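PDB 3WPU: beta-fructofuranosidase from Arthrobacter, which belongs to the levansucrase/invertase family, whose members are built on a five-bladed beta-propeller with a central pocket. Local coordinates for residues M67-V72 with P131-W136; S98-R103 with W136-L141; W75-L80 with A482-N487; P58-D63 with L450-K455. All coordinates share one frame; numbering follows the deposited sequence.

Contact 1 (M67-V72 with P131-W136)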
loop_
_atom_site.group_PDB
_atom_site.type_symbol
_atom_site.label_atom_id
_atom_site.label_comp_id
_atom_site.label_asym_id
_atom_site.label_seq_id
_atom_site.Cartn_x
_atom_site.Cartn_y
_atom_site.Cartn_z
ATOM N N MET A 67 -7.596 4.067 17.053
ATOM C CA MET A 67 -7.918 5.284 16.342
ATOM C C MET A 67 -9.417 5.562 16.181
ATOM O O MET A 67 -9.815 6.709 15.951
ATOM C CB MET A 67 -7.283 5.202 14.962
ATOM C CG MET A 67 -7.934 4.166 14.022
ATOM S SD MET A 67 -6.967 3.906 12.514
ATOM C CE MET A 67 -7.215 5.390 11.543
ATOM N N SER A 68 -10.236 4.510 16.276
ATOM C CA SER A 68 -11.688 4.636 16.099
ATOM C C SER A 68 -12.439 4.480 17.420
ATOM O O SER A 68 -13.664 4.360 17.410
ATOM C CB SER A 68 -12.215 3.634 15.060
ATOM O OG SER A 68 -12.303 2.276 15.542
ATOM N N ASN A 69 -11.716 4.505 18.535
ATOM C CA ASN A 69 -12.314 4.212 19.847
ATOM C C ASN A 69 -13.054 2.871 19.819
ATOM O O ASN A 69 -14.117 2.700 20.440
ATOM C CB ASN A 69 -13.266 5.345 20.248
ATOM C CG ASN A 69 -12.548 6.640 20.567
ATOM O OD1 ASN A 69 -11.352 6.668 20.855
ATOM N ND2 ASN A 69 -13.299 7.732 20.554
ATOM N N GLU A 70 -12.469 1.923 19.090
ATOM C CA GLU A 70 -12.961 0.558 18.945
ATOM C C GLU A 70 -14.370 0.486 18.318
ATOM O O GLU A 70 -15.091 -0.484 18.523
ATOM C CB GLU A 70 -12.869 -0.211 20.298
ATOM C CG GLU A 70 -11.484 -0.215 20.918
ATOM C CD GLU A 70 -11.369 -1.074 22.183
ATOM O OE1 GLU A 70 -12.392 -1.559 22.682
ATOM O OE2 GLU A 70 -10.231 -1.272 22.663
ATOM N N GLN A 71 -14.743 1.478 17.513
ATOM C CA GLN A 71 -16.017 1.422 16.789
ATOM C C GLN A 71 -15.978 0.386 15.667
ATOM O O GLN A 71 -16.975 -0.286 15.413
ATOM C CB GLN A 71 -16.382 2.771 16.162
ATOM C CG GLN A 71 -16.759 3.888 17.110
ATOM C CD GLN A 71 -16.907 5.179 16.337
ATOM O OE1 GLN A 71 -17.919 5.389 15.668
ATOM N NE2 GLN A 71 -15.861 6.015 16.355
ATOM N N VAL A 72 -14.841 0.317 14.970
ATOM C CA VAL A 72 -14.620 -0.609 13.866
ATOM C C VAL A 72 -13.207 -1.216 13.938
ATOM O O VAL A 72 -12.348 -0.722 14.685
ATOM C CB VAL A 72 -14.748 0.092 12.477
ATOM C CG1 VAL A 72 -16.209 0.345 12.118
ATOM C CG2 VAL A 72 -13.921 1.362 12.404
ATOM N N PRO A 131 -4.189 14.509 19.792
ATOM C CA PRO A 131 -4.528 13.491 20.773
ATOM C C PRO A 131 -3.691 12.235 20.539
ATOM O O PRO A 131 -3.233 12.001 19.406
ATOM C CB PRO A 131 -6.016 13.222 20.503
ATOM C CG PRO A 131 -6.511 14.482 19.865
ATOM C CD PRO A 131 -5.371 14.969 19.038
ATOM N N GLU A 132 -3.505 11.447 21.590
ATOM C CA GLU A 132 -2.640 10.276 21.533
ATOM C C GLU A 132 -3.032 9.325 20.395
ATOM O O GLU A 132 -2.153 8.787 19.716
ATOM C CB GLU A 132 -2.659 9.514 22.865
ATOM C CG GLU A 132 -1.565 8.460 22.946
ATOM C CD GLU A 132 -1.792 7.429 24.035
ATOM O OE1 GLU A 132 -2.954 7.246 24.465
ATOM O OE2 GLU A 132 -0.804 6.773 24.428
ATOM N N ASN A 133 -4.334 9.128 20.170
ATOM C CA ASN A 133 -4.779 8.147 19.188
ATOM C C ASN A 133 -4.802 8.715 17.762
ATOM O O ASN A 133 -5.312 8.056 16.853
ATOM C CB ASN A 133 -6.146 7.554 19.557
ATOM C CG ASN A 133 -7.300 8.477 19.235
ATOM O OD1 ASN A 133 -7.129 9.693 19.049
ATOM N ND2 ASN A 133 -8.494 7.899 19.169
ATOM N N GLY A 134 -4.269 9.916 17.593
ATOM C CA GLY A 134 -4.184 10.574 16.266
ATOM C C GLY A 134 -5.269 11.602 16.024
ATOM O O GLY A 134 -5.186 12.410 15.091
ATOM N N GLY A 135 -6.309 11.580 16.842
ATOM C CA GLY A 135 -7.369 12.582 16.771
ATOM C C GLY A 135 -8.305 12.474 15.569
ATOM O O GLY A 135 -8.951 13.455 15.189
ATOM N N TRP A 136 -8.381 11.283 14.966
ATOM C CA TRP A 136 -9.258 11.068 13.804
ATOM C C TRP A 136 -10.707 10.932 14.226
ATOM O O TRP A 136 -11.001 10.266 15.234
ATOM C CB TRP A 136 -8.860 9.802 13.024
ATOM C CG TRP A 136 -7.520 9.874 12.380
ATOM C CD1 TRP A 136 -6.370 9.323 12.843
ATOM C CD2 TRP A 136 -7.173 10.546 11.157
ATOM N NE1 TRP A 136 -5.343 9.579 11.998
ATOM C CE2 TRP A 136 -5.796 10.344 10.959
ATOM C CE3 TRP A 136 -7.891 11.285 10.228
ATOM C CZ2 TRP A 136 -5.118 10.840 9.863
ATOM C CZ3 TRP A 136 -7.214 11.797 9.128
ATOM C CH2 TRP A 136 -5.839 11.572 8.956
HETATM O O HOH W 1 -7.684 8.699 15.799
HETATM O O HOH W 2 -12.424 7.754 15.435
HETATM O O HOH W 3 -8.685 6.176 21.269
#
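Met67 and Asn133 both set CG between the backbone N and the carbonyl carbon (chi1 70° and 78°), and the methionine then bends at its last torsion (chi3 -73°), which carries CE to 4.2 Å from CD1 of Trp136. The methyl meets the indole obliquely, and this is the apolar half of the contact. The polar half runs through water, for no direct hydrogen bond joins residues 67-72 to 131-136. One water donates to Met67 O (2.9 Å) and to Asn133 O (2.7 Å) and accepts from Trp136 N, while a second links Met67 O to Trp136 O, so two water molecules grip a single carbonyl. Farther out, at the exposed Asn69, the amides of Asn69 and Asn133 lie in nearly parallel planes; Asn69 OD1 is 3.5 Å from Asn133 ND2, and a third water bridges these atoms, its bond to ND2 weak. ND2 also donates to Asp66 O, just before 67-72, and OD1 of Asn133 accepts from Gly135 N (3.0 Å) in an Asx turn. With both amide ends engaged, the rotation of Asn133 is well defined. Ser68 to Gln71 form a type I' turn and Pro131 to Gly134 a type I turn. These loops lead into strands 72-81 and 137-141, and Met67 and Trp136 together pack on Phe119 of strand 115-122 and Ile96 of strand 93-102.

Contact 2 (S98-R103 with W136-L141); sequences SLVADR and WTYGGL
Val100 and Leu141 mark the closest approach of the two backbones, with CA atoms 8.4 Å apart and no hydrogen bond across, because strand 115-122 pairs with both strands and separates them in the sheet. The succession 72-81, 93-102, 115-122, 137-141 is antiparallel throughout, consistent with an up-and-down blade of a beta-propeller in which 137-141 is the outer strand. The contact therefore spans a strand and depends on side chains alone. Val100 aims its CB at the other segment, and its two methyls take different partners. CG2 lies 3.6 Å from Tyr138 OH and 3.7 Å from Leu141 CD2, while CG1 approaches the tyrosine ring obliquely, 4.3 Å from CE1. The valine and tyrosine side chains come from opposite directions. Tyr138 has CG anti to the backbone N (chi1 -179°), which sends the long ring across strand 115-122 until its hydroxyl end arrives at the valine. Leu141 reaches the same methyl at a slant, through one branch of its isobutyl end, so that CG2 of Val100 is shared by a hydroxyl oxygen and an aliphatic carbon. Beyond the two segments, the Tyr138 ring meets that of Phe119 with planes at about 45° and also touches Val72 and Gln71. On the other edge of strand 93-102, backbone bonds tie Leu99 to Trp75 and Ala101 to Trp73. The strand bends at Gly139 and Gly140, placing Gly140 N 3.5 Å above the plane of the Tyr138 ring, over its centre.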
loop_
_atom_site.group_PDB
_atom_site.type_symbol
_atom_site.label_atom_id
_atom_site.label_comp_id
_atom_site.label_asym_id
_atom_site.label_seq_id
_atom_site.Cartn_x
_atom_site.Cartn_y
_atom_site.Cartn_z
ATOM N N SER A 98 -10.077 4.028 4.624
ATOM C CA SER A 98 -9.632 2.795 5.239
ATOM C C SER A 98 -10.571 1.632 4.951
ATOM O O SER A 98 -11.791 1.819 4.841
ATOM C CB SER A 98 -9.588 2.921 6.766
ATOM O OG SER A 98 -8.757 3.971 7.238
ATOM N N LEU A 99 -10.011 0.418 4.891
ATOM C CA LEU A 99 -10.815 -0.787 4.958
ATOM C C LEU A 99 -11.263 -0.922 6.408
ATOM O O LEU A 99 -10.441 -0.800 7.321
ATOM C CB LEU A 99 -10.026 -2.041 4.555
ATOM C CG LEU A 99 -9.491 -2.059 3.119
ATOM C CD1 LEU A 99 -9.017 -3.445 2.754
ATOM C CD2 LEU A 99 -10.557 -1.548 2.168
ATOM N N VAL A 100 -12.563 -1.072 6.588
ATOM C CA VAL A 100 -13.141 -1.244 7.933
ATOM C C VAL A 100 -14.077 -2.444 7.953
ATOM O O VAL A 100 -14.657 -2.823 6.936
ATOM C CB VAL A 100 -13.862 0.038 8.422
ATOM C CG1 VAL A 100 -12.907 1.241 8.469
ATOM C CG2 VAL A 100 -15.071 0.377 7.571
ATOM N N ALA A 101 -14.249 -3.035 9.138
ATOM C CA ALA A 101 -15.113 -4.165 9.333
ATOM C C ALA A 101 -15.734 -3.961 10.701
ATOM O O ALA A 101 -15.099 -3.355 11.564
ATOM C CB ALA A 101 -14.353 -5.483 9.302
ATOM N N ASP A 102 -16.958 -4.446 10.864
ATOM C CA ASP A 102 -17.645 -4.281 12.138
ATOM C C ASP A 102 -16.898 -4.956 13.275
ATOM O O ASP A 102 -16.382 -6.068 13.124
ATOM C CB ASP A 102 -19.070 -4.772 12.039
ATOM C CG ASP A 102 -19.886 -3.955 11.050
ATOM O OD1 ASP A 102 -20.513 -4.563 10.152
ATOM O OD2 ASP A 102 -19.856 -2.712 11.177
ATOM N N ARG A 103 -16.852 -4.260 14.408
ATOM C CA ARG A 103 -15.994 -4.645 15.529
ATOM C C ARG A 103 -16.458 -5.949 16.167
ATOM O O ARG A 103 -15.656 -6.681 16.742
ATOM C CB ARG A 103 -15.907 -3.517 16.563
ATOM C CG ARG A 103 -14.753 -3.667 17.532
ATOM C CD ARG A 103 -13.442 -3.193 16.944
ATOM N NE ARG A 103 -12.358 -3.425 17.886
ATOM C CZ ARG A 103 -11.194 -2.768 17.907
ATOM N NH1 ARG A 103 -10.910 -1.789 17.031
ATOM N NH2 ARG A 103 -10.297 -3.080 18.823
ATOM N N TRP A 136 -8.381 11.283 14.966
ATOM C CA TRP A 136 -9.258 11.068 13.804
ATOM C C TRP A 136 -10.707 10.932 14.226
ATOM O O TRP A 136 -11.001 10.266 15.234
ATOM C CB TRP A 136 -8.860 9.802 13.024
ATOM C CG TRP A 136 -7.520 9.874 12.380
ATOM C CD1 TRP A 136 -6.370 9.323 12.843
ATOM C CD2 TRP A 136 -7.173 10.546 11.157
ATOM N NE1 TRP A 136 -5.343 9.579 11.998
ATOM C CE2 TRP A 136 -5.796 10.344 10.959
ATOM C CE3 TRP A 136 -7.891 11.285 10.228
ATOM C CZ2 TRP A 136 -5.118 10.840 9.863
ATOM C CZ3 TRP A 136 -7.214 11.797 9.128
ATOM C CH2 TRP A 136 -5.839 11.572 8.956
ATOM N N THR A 137 -11.595 11.524 13.441
ATOM C CA THR A 137 -13.035 11.282 13.551
ATOM C C THR A 137 -13.459 10.295 12.455
ATOM O O THR A 137 -13.137 10.480 11.282
ATOM C CB THR A 137 -13.839 12.582 13.423
ATOM O OG1 THR A 137 -13.481 13.507 14.466
ATOM C CG2 THR A 137 -15.328 12.313 13.475
ATOM N N TYR A 138 -14.189 9.262 12.846
ATOM C CA TYR A 138 -14.702 8.257 11.915
ATOM C C TYR A 138 -15.931 8.799 11.210
ATOM O O TYR A 138 -16.940 9.171 11.853
ATOM C CB TYR A 138 -15.027 6.946 12.651
ATOM C CG TYR A 138 -15.545 5.873 11.731
ATOM C CD1 TYR A 138 -14.871 5.545 10.546
ATOM C CD2 TYR A 138 -16.707 5.177 12.023
ATOM C CE1 TYR A 138 -15.338 4.568 9.707
ATOM C CE2 TYR A 138 -17.188 4.205 11.183
ATOM C CZ TYR A 138 -16.500 3.888 10.019
ATOM O OH TYR A 138 -16.995 2.901 9.180
ATOM N N GLY A 139 -15.841 8.920 9.886
ATOM C CA GLY A 139 -16.936 9.479 9.105
ATOM C C GLY A 139 -17.996 8.484 8.654
ATOM O O GLY A 139 -19.039 8.887 8.119
ATOM N N GLY A 140 -17.737 7.197 8.875
ATOM C CA GLY A 140 -18.619 6.128 8.426
ATOM C C GLY A 140 -18.223 5.577 7.064
ATOM O O GLY A 140 -17.082 5.762 6.590
ATOM N N LEU A 141 -19.175 4.876 6.452
ATOM C CA LEU A 141 -18.916 4.149 5.223
ATOM C C LEU A 141 -19.044 5.076 4.037
ATOM O O LEU A 141 -19.874 5.985 4.028
ATOM C CB LEU A 141 -19.884 2.994 5.086
ATOM C CG LEU A 141 -19.772 1.927 6.187
ATOM C CD1 LEU A 141 -20.864 0.880 6.033
ATOM C CD2 LEU A 141 -18.395 1.273 6.120
#

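Contact 3 (W75-L80 with A482-N487); sequences WDTWPL and ADIPAN
Ile484 lies against two side chains on one face of strand 72-81, each met by a different branch. Its CD1 comes to 3.5 Å from Thr77 CG2, and its CG2 to 3.9 Å from Pro79 CB. With CG1 anti to the carbonyl carbon (chi1 -61°) and the rest of the arm extended, the isoleucine sends CD1 along the strand to the threonine while the shorter methyl drops onto the proline. Thr77 and Pro79 stand two residues apart and both direct CB toward the loop; Trp78 between them points the other way. The closest pair of CA atoms, Pro79 and Ile484, is 7.0 Å apart, and the two chains run in the same general direction without a hydrogen bond between them. In the succession 72-81, 93-102, 115-122, 137-141, strand 72-81 is probably the innermost of a propeller blade, as in this family. The loop 482-487 leads into strand 488-493, paired with 88-90 in the same sheet. A glycerol molecule is hydrogen-bonded to Trp75 NE1 and Asp76 OD2. The threonine is oriented by its own strand: Thr77 OG1 donates to Trp75 O at 2.7 Å, with a C=O...donor angle of 155° and a tilt of 21° from the carbonyl plane. This bond, together with one between OG1 and Ser98 OG, keeps the polar branch turned from Ile484 and leaves CG2 as the branch that touches it. Further along the loop, Ala486 N is bound by Glu94 OE2, and Pro485 O accepts from Gln87 NE2.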
loop_
_atom_site.group_PDB
_atom_site.type_symbol
_atom_site.label_atom_id
_atom_site.label_comp_id
_atom_site.label_asym_id
_atom_site.label_seq_id
_atom_site.Cartn_x
_atom_site.Cartn_y
_atom_site.Cartn_z
ATOM N N TRP A 75 -7.926 -1.496 8.793
ATOM C CA TRP A 75 -6.621 -1.966 8.317
ATOM C C TRP A 75 -6.144 -1.122 7.154
ATOM O O TRP A 75 -5.867 0.076 7.390
ATOM C CB TRP A 75 -6.514 -3.492 8.131
ATOM C CG TRP A 75 -7.425 -4.273 7.133
ATOM C CD1 TRP A 75 -6.975 -5.034 6.083
ATOM C CD2 TRP A 75 -8.863 -4.443 7.141
ATOM N NE1 TRP A 75 -8.002 -5.640 5.448
ATOM C CE2 TRP A 75 -9.180 -5.292 6.058
ATOM C CE3 TRP A 75 -9.912 -3.975 7.961
ATOM C CZ2 TRP A 75 -10.490 -5.658 5.749
ATOM C CZ3 TRP A 75 -11.214 -4.340 7.654
ATOM C CH2 TRP A 75 -11.496 -5.186 6.564
ATOM N N ASP A 76 -6.020 -1.670 5.956
ATOM C CA ASP A 76 -5.382 -0.902 4.868
ATOM C C ASP A 76 -5.971 0.509 4.772
ATOM O O ASP A 76 -7.182 0.669 4.686
ATOM C CB ASP A 76 -5.574 -1.521 3.498
ATOM C CG ASP A 76 -5.166 -2.967 3.399
ATOM O OD1 ASP A 76 -4.800 -3.618 4.385
ATOM O OD2 ASP A 76 -5.248 -3.464 2.266
ATOM N N THR A 77 -5.100 1.514 4.767
ATOM C CA THR A 77 -5.500 2.899 4.791
ATOM C C THR A 77 -4.729 3.637 3.700
ATOM O O THR A 77 -3.556 3.327 3.426
ATOM C CB THR A 77 -5.258 3.495 6.173
ATOM O OG1 THR A 77 -6.109 2.781 7.106
ATOM C CG2 THR A 77 -5.526 4.980 6.214
ATOM N N TRP A 78 -5.389 4.622 3.117
ATOM C CA TRP A 78 -4.737 5.520 2.155
ATOM C C TRP A 78 -5.180 6.974 2.263
ATOM O O TRP A 78 -6.332 7.278 2.598
ATOM C CB TRP A 78 -4.893 5.036 0.721
ATOM C CG TRP A 78 -6.301 4.807 0.230
ATOM C CD1 TRP A 78 -7.059 5.660 -0.516
ATOM C CD2 TRP A 78 -7.078 3.623 0.402
ATOM N NE1 TRP A 78 -8.273 5.075 -0.824
ATOM C CE2 TRP A 78 -8.313 3.828 -0.245
ATOM C CE3 TRP A 78 -6.864 2.413 1.087
ATOM C CZ2 TRP A 78 -9.328 2.857 -0.251
ATOM C CZ3 TRP A 78 -7.852 1.454 1.060
ATOM C CH2 TRP A 78 -9.094 1.697 0.428
ATOM N N PRO A 79 -4.250 7.895 1.934
ATOM C CA PRO A 79 -4.554 9.327 1.943
ATOM C C PRO A 79 -5.219 9.772 0.634
ATOM O O PRO A 79 -5.365 8.988 -0.282
ATOM C CB PRO A 79 -3.158 9.959 2.064
ATOM C CG PRO A 79 -2.291 9.027 1.303
ATOM C CD PRO A 79 -2.845 7.641 1.578
ATOM N N LEU A 80 -5.617 11.028 0.587
ATOM C CA LEU A 80 -6.059 11.656 -0.638
ATOM C C LEU A 80 -4.813 12.190 -1.346
ATOM O O LEU A 80 -4.007 12.907 -0.728
ATOM C CB LEU A 80 -6.991 12.792 -0.274
ATOM C CG LEU A 80 -7.865 13.416 -1.316
ATOM C CD1 LEU A 80 -8.534 12.329 -2.160
ATOM C CD2 LEU A 80 -8.893 14.276 -0.569
ATOM N N ALA A 482 -1.090 6.682 13.947
ATOM C CA ALA A 482 -2.015 6.935 12.845
ATOM C C ALA A 482 -1.743 8.292 12.177
ATOM O O ALA A 482 -2.643 8.959 11.672
ATOM C CB ALA A 482 -3.462 6.810 13.318
ATOM N N ASP A 483 -0.469 8.684 12.150
ATOM C CA ASP A 483 -0.125 9.956 11.552
ATOM C C ASP A 483 0.000 9.814 10.029
ATOM O O ASP A 483 0.955 9.219 9.526
ATOM C CB ASP A 483 1.173 10.500 12.160
ATOM C CG ASP A 483 1.465 11.925 11.733
ATOM O OD1 ASP A 483 0.515 12.636 11.352
ATOM O OD2 ASP A 483 2.649 12.342 11.825
ATOM N N ILE A 484 -0.957 10.392 9.309
ATOM C CA ILE A 484 -0.958 10.405 7.857
ATOM C C ILE A 484 -1.064 11.879 7.405
ATOM O O ILE A 484 -2.153 12.395 7.135
ATOM C CB ILE A 484 -2.097 9.529 7.311
ATOM C CG1 ILE A 484 -1.879 8.083 7.772
ATOM C CG2 ILE A 484 -2.148 9.640 5.786
ATOM C CD1 ILE A 484 -2.859 7.067 7.238
ATOM N N PRO A 485 0.065 12.571 7.404
ATOM C CA PRO A 485 0.014 14.019 7.274
ATOM C C PRO A 485 -0.137 14.509 5.840
ATOM O O PRO A 485 0.450 13.942 4.906
ATOM C CB PRO A 485 1.381 14.455 7.836
ATOM C CG PRO A 485 2.272 13.317 7.584
ATOM C CD PRO A 485 1.433 12.080 7.652
ATOM N N ALA A 486 -0.863 15.607 5.672
ATOM C CA ALA A 486 -1.014 16.248 4.362
ATOM C C ALA A 486 0.140 17.221 4.158
ATOM O O ALA A 486 0.462 17.985 5.067
ATOM C CB ALA A 486 -2.342 16.977 4.288
ATOM N N ASN A 487 0.760 17.190 2.978
ATOM C CA ASN A 487 1.764 18.193 2.613
ATOM C C ASN A 487 1.248 19.178 1.570
ATOM O O ASN A 487 1.940 20.134 1.224
ATOM C CB ASN A 487 3.069 17.529 2.141
ATOM C CG ASN A 487 2.879 16.687 0.906
ATOM O OD1 ASN A 487 2.084 15.740 0.903
ATOM N ND2 ASN A 487 3.606 17.012 -0.157
#

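Contact 4 (P58-D63 with L450-K455)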
loop_
_atom_site.group_PDB
_atom_site.type_symbol
_atom_site.label_atom_id
_atom_site.label_comp_id
_atom_site.label_asym_id
_atom_site.label_seq_id
_atom_site.Cartn_x
_atom_site.Cartn_y
_atom_site.Cartn_z
ATOM N N PRO A 58 10.965 -0.096 13.738
ATOM C CA PRO A 58 10.954 0.064 15.195
ATOM C C PRO A 58 9.841 -0.709 15.831
ATOM O O PRO A 58 8.744 -0.812 15.276
ATOM C CB PRO A 58 10.791 1.572 15.387
ATOM C CG PRO A 58 11.360 2.184 14.133
ATOM C CD PRO A 58 11.135 1.189 13.031
ATOM N N THR A 59 10.127 -1.276 17.010
ATOM C CA THR A 59 9.194 -2.138 17.690
ATOM C C THR A 59 8.013 -1.346 18.242
ATOM O O THR A 59 8.192 -0.334 18.941
ATOM C CB THR A 59 9.939 -2.895 18.804
ATOM O OG1 THR A 59 10.934 -3.764 18.234
ATOM C CG2 THR A 59 8.996 -3.742 19.649
ATOM N N VAL A 60 6.801 -1.785 17.898
ATOM C CA VAL A 60 5.572 -1.113 18.303
ATOM C C VAL A 60 5.179 -1.585 19.696
ATOM O O VAL A 60 5.152 -2.778 19.937
ATOM C CB VAL A 60 4.439 -1.420 17.325
ATOM C CG1 VAL A 60 3.138 -0.779 17.745
ATOM C CG2 VAL A 60 4.827 -0.858 15.952
ATOM N N PRO A 61 4.840 -0.643 20.592
ATOM C CA PRO A 61 4.429 -1.165 21.915
ATOM C C PRO A 61 3.093 -1.883 21.876
ATOM O O PRO A 61 2.221 -1.544 21.073
ATOM C CB PRO A 61 4.319 0.081 22.777
ATOM C CG PRO A 61 4.089 1.175 21.833
ATOM C CD PRO A 61 4.897 0.824 20.590
ATOM N N GLN A 62 2.945 -2.853 22.781
ATOM C CA GLN A 62 1.760 -3.698 22.847
ATOM C C GLN A 62 0.558 -2.954 23.402
ATOM O O GLN A 62 -0.573 -3.347 23.137
ATOM C CB GLN A 62 2.036 -4.957 23.681
ATOM C CG GLN A 62 0.962 -6.021 23.506
ATOM C CD GLN A 62 1.377 -7.406 23.967
ATOM O OE1 GLN A 62 2.526 -7.811 23.819
ATOM N NE2 GLN A 62 0.425 -8.153 24.497
ATOM N N ASP A 63 0.820 -1.903 24.174
ATOM C CA ASP A 63 -0.230 -1.002 24.652
ATOM C C ASP A 63 -0.351 0.135 23.664
ATOM O O ASP A 63 0.410 1.120 23.721
ATOM C CB ASP A 63 0.101 -0.488 26.048
ATOM C CG ASP A 63 0.258 -1.611 27.037
ATOM O OD1 ASP A 63 -0.778 -2.161 27.460
ATOM O OD2 ASP A 63 1.416 -1.951 27.358
ATOM N N LEU A 450 -4.120 1.845 13.315
ATOM C CA LEU A 450 -2.814 2.145 12.738
ATOM C C LEU A 450 -1.675 2.151 13.760
ATOM O O LEU A 450 -1.848 2.510 14.940
ATOM C CB LEU A 450 -2.855 3.460 11.952
ATOM C CG LEU A 450 -3.824 3.420 10.772
ATOM C CD1 LEU A 450 -3.731 4.761 10.056
ATOM C CD2 LEU A 450 -3.579 2.306 9.764
ATOM N N ALA A 451 -0.505 1.742 13.286
ATOM C CA ALA A 451 0.724 1.774 14.070
ATOM C C ALA A 451 1.236 3.225 14.174
ATOM O O ALA A 451 0.656 4.117 13.547
ATOM C CB ALA A 451 1.775 0.901 13.406
ATOM N N PRO A 452 2.332 3.461 14.946
ATOM C CA PRO A 452 2.996 4.745 14.833
ATOM C C PRO A 452 3.628 4.844 13.447
ATOM O O PRO A 452 4.134 3.858 12.911
ATOM C CB PRO A 452 4.088 4.695 15.910
ATOM C CG PRO A 452 3.659 3.597 16.860
ATOM C CD PRO A 452 2.982 2.599 15.953
ATOM N N THR A 453 3.592 6.021 12.871
ATOM C CA THR A 453 4.247 6.248 11.608
ATOM C C THR A 453 5.752 6.271 11.848
ATOM O O THR A 453 6.212 6.809 12.863
ATOM C CB THR A 453 3.727 7.552 11.067
ATOM O OG1 THR A 453 2.341 7.371 10.769
ATOM C CG2 THR A 453 4.479 8.004 9.793
ATOM N N VAL A 454 6.502 5.699 10.915
ATOM C CA VAL A 454 7.943 5.594 11.069
ATOM C C VAL A 454 8.584 6.261 9.879
ATOM O O VAL A 454 7.886 6.728 9.008
ATOM C CB VAL A 454 8.435 4.135 11.254
ATOM C CG1 VAL A 454 7.876 3.555 12.542
ATOM C CG2 VAL A 454 8.092 3.251 10.059
ATOM N N LYS A 455 9.908 6.357 9.899
ATOM C CA LYS A 455 10.616 7.105 8.860
ATOM C C LYS A 455 11.732 6.248 8.269
ATOM O O LYS A 455 12.646 5.814 8.972
ATOM C CB LYS A 455 11.181 8.420 9.434
ATOM C CG LYS A 455 11.887 9.289 8.404
ATOM C CD LYS A 455 12.195 10.661 8.990
ATOM C CE LYS A 455 13.029 11.503 8.038
ATOM N NZ LYS A 455 14.489 11.174 8.101
#
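Pro58 to Pro61 and Leu450 to Thr453 are both extended, with backbone angles in or near the polyproline-II region, and they run in roughly opposite directions. Their CA atoms approach to 7.1 Å between Val60 and Ala451 and to 7.5 Å between Pro58 and Val454, a spacing filled by side chains; no hydrogen bond crosses it. Val60 and Pro452 form the closer of the two packing points. With CG1 of Val60 anti to the backbone N (chi1 178°) and CG2 beside that nitrogen, both methyls of the fork meet Pro452 CD, which is 3.8 Å from CG1 and 3.9 Å from CG2. The second methyl also reaches Ala451, at 4.3 Å from its CB. The other point is at Pro58, the first residue of 58-63, which presents its CG and CD, both 4.1 Å from Val454 CG1. That methyl stands beside the backbone N of Val454 (chi1 -64°), which turns it to the proline. All five touching residues are buried, and the chemistry is purely aliphatic. The polar backbone of 58-63 looks elsewhere: the amide of Gln419 bridges it, giving NE2 to Pro58 O and taking Val60 N on OE1. Backbone bonds tie Ala451 to Ser433 and Val454 to Val431 of strand 430-434. Strand 454-458 belongs to a four-stranded antiparallel sheet with 423-425, 430-434 and 467-469, consistent with a propeller blade, against which an extended segment from early in the chain is laid.

How the contacts relate
Contacts 3 and 4 are buried and aliphatic, whereas contacts 1 and 2 are partly exposed; waters bridge contact 1, and an aromatic hydroxyl enters contact 2. Contact 3 lies nearest the chain's centre (about 11 Å, centre to centre) and contact 1 farthest (about 21 Å). Contacts 1 and 2 share Trp136, and Val72 O bonded to Arg103 NH1 joins them. Contacts 2 and 3 use neighbouring strands, 93-102 and 72-81. Trp136 NE1 donates to Ala482 O, tying contact 1 to contact 3, and Thr453 OG1 with Asp483 O joins contact 3 to contact 4. None has a hydrogen bond across its own segments; contacts 1 and 4 meet by packing alone, and contacts 2 and 4 do not touch.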